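Local coordinates for TfuA domain-containing protein (Methanosarcina acetivorans, PDB 6XP8) that takes part in peptide backbone thioamidation, probably by assisting a YcaO partner enzyme in installing the thioamide, at residues G8-H13 / G75-A80; V112-N117 / D197-D202; K17-A22 / L205-V210. One frame throughout, in Å; residues are numbered along the deposited sequence.

Interaction 1: G8-H13 / G75-A80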
# COMPACT_ATOMS: atom_id res chain seq x y z
N GLY A 8 -4.93 4.42 7.06
CA GLY A 8 -5.44 5.75 6.74
C GLY A 8 -5.23 6.11 5.29
O GLY A 8 -6.05 6.83 4.71
N ASN A 9 -4.13 5.62 4.71
CA ASN A 9 -3.77 5.88 3.31
C ASN A 9 -4.39 4.86 2.36
O ASN A 9 -5.17 5.22 1.48
CB ASN A 9 -2.24 5.90 3.11
CG ASN A 9 -1.51 6.85 4.06
OD1 ASN A 9 -2.07 7.84 4.56
ND2 ASN A 9 -0.24 6.56 4.29
N SER A 10 -4.07 3.58 2.55
CA SER A 10 -4.52 2.50 1.65
C SER A 10 -6.01 2.22 1.81
O SER A 10 -6.69 1.80 0.86
CB SER A 10 -3.70 1.24 1.91
OG SER A 10 -2.33 1.48 1.65
N ILE A 11 -6.50 2.44 3.03
CA ILE A 11 -7.92 2.43 3.36
C ILE A 11 -8.11 3.45 4.49
O ILE A 11 -7.27 3.55 5.39
CB ILE A 11 -8.45 1.01 3.72
CG1 ILE A 11 -9.98 1.00 3.79
CG2 ILE A 11 -7.79 0.47 4.99
CD1 ILE A 11 -10.62 -0.38 3.69
N SER A 12 -9.20 4.20 4.43
CA SER A 12 -9.50 5.17 5.47
C SER A 12 -9.93 4.47 6.76
O SER A 12 -10.37 3.32 6.74
CB SER A 12 -10.59 6.15 5.00
OG SER A 12 -11.83 5.49 4.86
N HIS A 13 -9.77 5.17 7.88
CA HIS A 13 -10.24 4.68 9.18
C HIS A 13 -11.75 4.42 9.12
O HIS A 13 -12.22 3.42 9.64
CB HIS A 13 -9.92 5.68 10.30
CG HIS A 13 -8.46 5.75 10.65
ND1 HIS A 13 -8.02 6.31 11.83
CD2 HIS A 13 -7.35 5.32 10.00
CE1 HIS A 13 -6.70 6.23 11.89
NE2 HIS A 13 -6.27 5.63 10.79
N GLY A 75 0.77 -5.85 5.31
CA GLY A 75 0.45 -5.90 3.89
C GLY A 75 0.19 -4.52 3.30
O GLY A 75 0.20 -3.51 4.03
N ALA A 76 -0.06 -4.51 1.99
CA ALA A 76 -0.44 -3.32 1.19
C ALA A 76 0.67 -2.30 0.92
O ALA A 76 0.94 -1.97 -0.24
CB ALA A 76 -1.70 -2.64 1.75
N SER A 77 1.29 -1.81 1.99
CA SER A 77 2.20 -0.67 1.89
C SER A 77 3.46 -0.92 2.72
O SER A 77 4.20 -1.86 2.43
CB SER A 77 1.47 0.60 2.29
OG SER A 77 2.12 1.76 1.78
N MET A 78 3.70 -0.10 3.75
CA MET A 78 4.82 -0.34 4.67
C MET A 78 4.75 -1.75 5.29
O MET A 78 5.78 -2.40 5.49
CB MET A 78 4.93 0.74 5.76
CG MET A 78 6.04 0.51 6.80
SD MET A 78 7.70 0.34 6.10
CE MET A 78 8.33 2.01 6.26
N GLY A 79 3.54 -2.23 5.56
CA GLY A 79 3.35 -3.58 6.09
C GLY A 79 3.81 -4.67 5.14
O GLY A 79 4.34 -5.69 5.56
N ALA A 80 3.61 -4.44 3.84
CA ALA A 80 4.05 -5.39 2.81
C ALA A 80 5.58 -5.45 2.72
O ALA A 80 6.15 -6.54 2.65
CB ALA A 80 3.45 -5.03 1.46
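S10 meets A76 and S77 through one atom, its hydroxyl oxygen, and the contact is all packing with no hydrogen bond from one segment to the other. OG lies 4.0 Å from CB of S77 and 4.2 Å from CB of A76, so it sits against two carbons of the turn. The CB of S10 points toward the other loop, and with OG beside the backbone N (chi1 -61°) the hydroxyl comes up to the two carbons.

The polar ends bond to other parts of the chain. S10 OG pairs with OD1 of D48, whose OD2 takes the backbone N-H of N9, so one carboxylate grips two neighbouring residues of this loop. On the other side S77 holds OG anti to its backbone N (chi1 -159°) and pairs with NZ of K199 from helix 198-215.

Backbone bonding shapes the turn. S77 N reaches G75 O at 2.9 Å, a gamma turn with A76 at its apex and a positive phi there. G79 has no room for a side chain, because a CB would run into G75 N.

The gamma turn leads from strand 71-74 into helix 78-86, with S77 at the N-cap position. Loops that gather beyond the ends of strands 3-6 and 71-74, each leading into a helix, are characteristic of a parallel alpha/beta sheet, here with the flavodoxin-like order 2-1-3-4-5.

Interaction 2: V112-N117 / D197-D202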
# COMPACT_ATOMS: atom_id res chain seq x y z
N VAL A 112 5.29 1.68 -3.45
CA VAL A 112 4.10 1.92 -2.62
C VAL A 112 3.95 3.35 -2.08
O VAL A 112 2.87 3.72 -1.61
CB VAL A 112 3.98 0.90 -1.46
CG1 VAL A 112 3.54 -0.45 -1.99
CG2 VAL A 112 5.29 0.78 -0.69
N ALA A 113 5.02 4.15 -2.13
CA ALA A 113 5.00 5.53 -1.60
C ALA A 113 3.89 6.38 -2.24
O ALA A 113 3.70 6.35 -3.46
CB ALA A 113 6.35 6.20 -1.79
N VAL A 114 3.17 7.12 -1.39
CA VAL A 114 2.14 8.09 -1.82
C VAL A 114 2.24 9.39 -1.03
O VAL A 114 2.53 9.38 0.17
CB VAL A 114 0.68 7.56 -1.70
CG1 VAL A 114 0.36 6.60 -2.83
CG2 VAL A 114 0.39 6.90 -0.35
N SER A 115 2.00 10.50 -1.72
CA SER A 115 1.80 11.77 -1.02
C SER A 115 0.39 11.76 -0.42
O SER A 115 -0.54 11.19 -0.99
CB SER A 115 2.01 12.96 -1.95
OG SER A 115 0.96 13.06 -2.89
N THR A 116 0.25 12.37 0.75
CA THR A 116 -1.01 12.33 1.48
C THR A 116 -1.36 13.69 2.06
O THR A 116 -0.48 14.54 2.24
CB THR A 116 -0.99 11.30 2.64
OG1 THR A 116 0.06 11.63 3.57
CG2 THR A 116 -0.79 9.86 2.13
N ASN A 117 -2.66 13.88 2.31
CA ASN A 117 -3.14 14.95 3.17
C ASN A 117 -2.72 14.60 4.60
O ASN A 117 -3.14 13.57 5.13
CB ASN A 117 -4.67 15.07 3.06
CG ASN A 117 -5.24 16.21 3.90
OD1 ASN A 117 -5.19 16.19 5.13
ND2 ASN A 117 -5.82 17.20 3.22
N ASP A 197 -7.30 -1.06 -7.48
CA ASP A 197 -6.78 -0.51 -6.24
C ASP A 197 -6.24 -1.65 -5.39
O ASP A 197 -6.88 -2.12 -4.43
CB ASP A 197 -7.87 0.30 -5.52
CG ASP A 197 -7.33 1.19 -4.39
OD1 ASP A 197 -6.18 0.99 -3.93
OD2 ASP A 197 -8.08 2.09 -3.96
N ILE A 198 -5.05 -2.11 -5.76
CA ILE A 198 -4.43 -3.26 -5.12
C ILE A 198 -4.06 -2.97 -3.66
O ILE A 198 -4.13 -3.87 -2.82
CB ILE A 198 -3.26 -3.86 -5.95
CG1 ILE A 198 -2.85 -5.25 -5.43
CG2 ILE A 198 -2.05 -2.93 -6.01
CD1 ILE A 198 -3.93 -6.31 -5.58
N LYS A 199 -3.68 -1.73 -3.37
CA LYS A 199 -3.40 -1.32 -1.99
C LYS A 199 -4.62 -1.46 -1.10
O LYS A 199 -4.51 -1.99 0.01
CB LYS A 199 -2.84 0.10 -1.93
CG LYS A 199 -1.43 0.22 -2.48
CD LYS A 199 -0.80 1.52 -2.01
CE LYS A 199 0.12 1.32 -0.82
NZ LYS A 199 0.69 2.63 -0.38
N ARG A 200 -5.79 -1.03 -1.59
CA ARG A 200 -7.03 -1.15 -0.83
C ARG A 200 -7.44 -2.61 -0.62
O ARG A 200 -7.86 -2.99 0.47
CB ARG A 200 -8.16 -0.40 -1.54
CG ARG A 200 -9.47 -0.38 -0.77
CD ARG A 200 -10.58 0.29 -1.57
NE ARG A 200 -11.78 0.45 -0.74
CZ ARG A 200 -11.99 1.46 0.10
NH1 ARG A 200 -11.09 2.44 0.22
NH2 ARG A 200 -13.11 1.51 0.81
N GLN A 201 -7.30 -3.42 -1.67
CA GLN A 201 -7.69 -4.83 -1.59
C GLN A 201 -6.77 -5.58 -0.64
O GLN A 201 -7.24 -6.40 0.15
CB GLN A 201 -7.73 -5.49 -2.97
CG GLN A 201 -8.90 -4.95 -3.81
CD GLN A 201 -8.93 -5.51 -5.22
OE1 GLN A 201 -7.91 -5.58 -5.90
NE2 GLN A 201 -10.13 -5.88 -5.67
N ASP A 202 -5.48 -5.27 -0.69
CA ASP A 202 -4.53 -5.86 0.24
C ASP A 202 -4.79 -5.40 1.67
O ASP A 202 -4.66 -6.21 2.59
CB ASP A 202 -3.10 -5.51 -0.15
CG ASP A 202 -2.55 -6.41 -1.23
OD1 ASP A 202 -3.30 -7.21 -1.85
OD2 ASP A 202 -1.33 -6.30 -1.46
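The amine of K199 grips the carbonyl oxygen of V112, and D197 stands at the N-cap just before the helix that carries it, 198-215. The aspartate OD1 accepts R200 N at 3.1 Å, with the N-H arriving from above the carboxylate plane, and also takes ND2 of N130. I198 follows, packing on V129 of helix 128-140.

K199 carries the contact. Its chain bends at chi3 (99°), which brings NZ within 2.7 Å of V112 O; the donor sits 18° off the carbonyl plane, with a C=O...N angle of 139°. Just behind the amine, CE rests on the valine, 3.9 Å from V112 CB and 4.0 Å from V112 CG1, the two side chains crossing at a slant. CG2 of V114 comes to 4.3 Å from NZ, more loosely. Shortened to an alanine, this position would probably leave the V112 carbonyl and the S77 hydroxyl without their shared amine partner and open a gap beside the valine.

R200 leaves the helix in another direction, to a salt bridge with D15. D202 then receives the backbone N-H groups of K96 and V97 at the start of helix 96-102.

The result is a buried amine shared between two neutral oxygens, one a backbone carbonyl of the 112-117 loop and one the S77 hydroxyl, with apolar packing around its methylenes; the lysine thereby ties two loops to one helix.

Interaction 3: K17-A22 / L205-V210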
# COMPACT_ATOMS: atom_id res chain seq x y z
N LYS A 17 -13.17 0.67 9.73
CA LYS A 17 -13.94 0.51 10.99
C LYS A 17 -15.16 -0.37 10.88
O LYS A 17 -15.53 -1.05 11.85
CB LYS A 17 -14.38 1.88 11.51
CG LYS A 17 -13.49 2.44 12.59
CD LYS A 17 -13.74 3.92 12.82
CE LYS A 17 -13.41 4.33 14.24
NZ LYS A 17 -11.99 4.08 14.63
N LYS A 18 -15.78 -0.35 9.71
CA LYS A 18 -16.98 -1.13 9.43
C LYS A 18 -16.64 -2.60 9.24
O LYS A 18 -17.40 -3.47 9.64
CB LYS A 18 -17.70 -0.57 8.21
CG LYS A 18 -18.18 0.88 8.36
CD LYS A 18 -18.39 1.52 7.00
CE LYS A 18 -18.94 2.93 7.12
NZ LYS A 18 -19.37 3.44 5.79
N ILE A 19 -15.47 -2.85 8.63
CA ILE A 19 -14.95 -4.20 8.35
C ILE A 19 -14.45 -4.88 9.63
O ILE A 19 -14.75 -6.05 9.87
CB ILE A 19 -13.85 -4.16 7.25
CG1 ILE A 19 -14.44 -3.67 5.92
CG2 ILE A 19 -13.18 -5.52 7.07
CD1 ILE A 19 -13.44 -3.07 4.96
N LEU A 20 -13.71 -4.14 10.45
CA LEU A 20 -13.21 -4.65 11.72
C LEU A 20 -13.19 -3.55 12.78
O LEU A 20 -12.56 -2.51 12.58
CB LEU A 20 -11.81 -5.25 11.55
CG LEU A 20 -11.05 -5.75 12.79
CD1 LEU A 20 -11.66 -7.03 13.35
CD2 LEU A 20 -9.58 -5.95 12.47
N ARG A 21 -13.89 -3.77 13.89
CA ARG A 21 -13.75 -2.89 15.05
C ARG A 21 -12.39 -3.16 15.68
O ARG A 21 -12.12 -4.27 16.17
CB ARG A 21 -14.88 -3.06 16.09
CG ARG A 21 -14.70 -2.18 17.33
CD ARG A 21 -15.62 -2.56 18.48
NE ARG A 21 -16.83 -1.74 18.50
CZ ARG A 21 -17.24 -0.98 19.51
NH1 ARG A 21 -16.56 -0.90 20.65
NH2 ARG A 21 -18.37 -0.29 19.38
N ALA A 22 -11.53 -2.15 15.63
CA ALA A 22 -10.19 -2.19 16.19
C ALA A 22 -9.79 -0.77 16.58
O ALA A 22 -10.52 0.19 16.29
CB ALA A 22 -9.21 -2.77 15.19
N LEU A 205 -7.48 -7.39 3.15
CA LEU A 205 -6.91 -8.69 3.53
C LEU A 205 -6.17 -8.65 4.87
O LEU A 205 -6.27 -9.61 5.64
CB LEU A 205 -6.01 -9.26 2.42
CG LEU A 205 -6.66 -9.78 1.13
CD1 LEU A 205 -5.57 -10.24 0.17
CD2 LEU A 205 -7.66 -10.90 1.40
N VAL A 206 -5.47 -7.55 5.16
CA VAL A 206 -4.80 -7.37 6.46
C VAL A 206 -5.85 -7.35 7.58
O VAL A 206 -5.70 -8.05 8.59
CB VAL A 206 -3.90 -6.11 6.52
CG1 VAL A 206 -3.31 -5.92 7.90
CG2 VAL A 206 -2.79 -6.21 5.48
N LEU A 207 -6.91 -6.57 7.38
CA LEU A 207 -8.01 -6.45 8.34
C LEU A 207 -8.64 -7.81 8.64
O LEU A 207 -8.88 -8.14 9.80
CB LEU A 207 -9.08 -5.47 7.83
CG LEU A 207 -8.66 -4.01 7.63
CD1 LEU A 207 -9.86 -3.22 7.14
CD2 LEU A 207 -8.06 -3.37 8.89
N GLU A 208 -8.85 -8.60 7.59
CA GLU A 208 -9.47 -9.92 7.72
C GLU A 208 -8.55 -10.92 8.42
O GLU A 208 -9.03 -11.76 9.19
CB GLU A 208 -9.97 -10.42 6.35
CG GLU A 208 -11.14 -9.57 5.84
CD GLU A 208 -11.61 -9.87 4.43
OE1 GLU A 208 -10.80 -10.31 3.57
OE2 GLU A 208 -12.81 -9.63 4.16
N THR A 209 -7.24 -10.82 8.17
CA THR A 209 -6.22 -11.64 8.85
C THR A 209 -6.14 -11.29 10.34
O THR A 209 -6.11 -12.19 11.19
CB THR A 209 -4.84 -11.52 8.16
OG1 THR A 209 -4.95 -11.96 6.81
CG2 THR A 209 -3.79 -12.38 8.86
N VAL A 210 -6.11 -9.99 10.64
CA VAL A 210 -6.11 -9.50 12.03
C VAL A 210 -7.37 -9.99 12.76
O VAL A 210 -7.29 -10.49 13.88
CB VAL A 210 -5.94 -7.96 12.11
CG1 VAL A 210 -6.15 -7.46 13.53
CG2 VAL A 210 -4.56 -7.55 11.62
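I19 and L207 cross at about a right angle, branch against branch. CG2 of I19 stands 4.0 Å from CD1 of L207, and that same leucine methyl also lies 4.1 Å from I19 CB and 4.2 Å from I19 CD1, so it lies against CB and CG2, with the chain end CD1 also near. L207 holds CG beside its backbone N and anti to the carbonyl carbon (chi1 -63°), an arrangement that brings CD1 against I19.

L20 makes the second crossing, again nearly perpendicular, this time with V210. With CG anti to its backbone N (chi1 175°), L20 puts CD2 3.9 Å from CG1 of V210 and 3.5 Å from the backbone O of L207. One methyl thus touches the helix at two residues a turn apart. Below this layer L207 and V210 also pack on I5 of strand 3-6, which places the contact between helix 198-215, the sheet and the end of helix 13-19.

Within the helix L205 O takes two donors from T209, its N at 3.0 Å and its OG1 at 2.9 Å, arriving from opposite faces of the carbonyl plane.

Since no hydrogen bond joins the two segments, the contact itself rests on the fit of branched aliphatic chains; just beyond, K211 of the same helix hydrogen-bonds I19 O, and the hydroxyl of Y24 of strand 23-25 bonds L20 O.

Overall arrangement
From the N terminus, strand 3-6 runs into 8-13, which opens interaction 1, and helix 13-19 then opens interaction 3. At 75-80, just past strand 71-74, interaction 1 closes. Next, 112-117 opens interaction 2, and after a long helical excursion 197-202 closes it. A few residues on, 205-210 closes interaction 3. Interactions 1 and 3 therefore cross, interaction 2 follows interaction 1, and the long span of interaction 3 encloses interaction 2. The centres of interactions 2 and 3 are about 17 Å apart, those of 1 and 2 about 6 Å. Interaction 1 joins two loops that follow sheet strands; interactions 2 and 3 bind helix 198-215 to loop 112-117 and the end of helix 13-19.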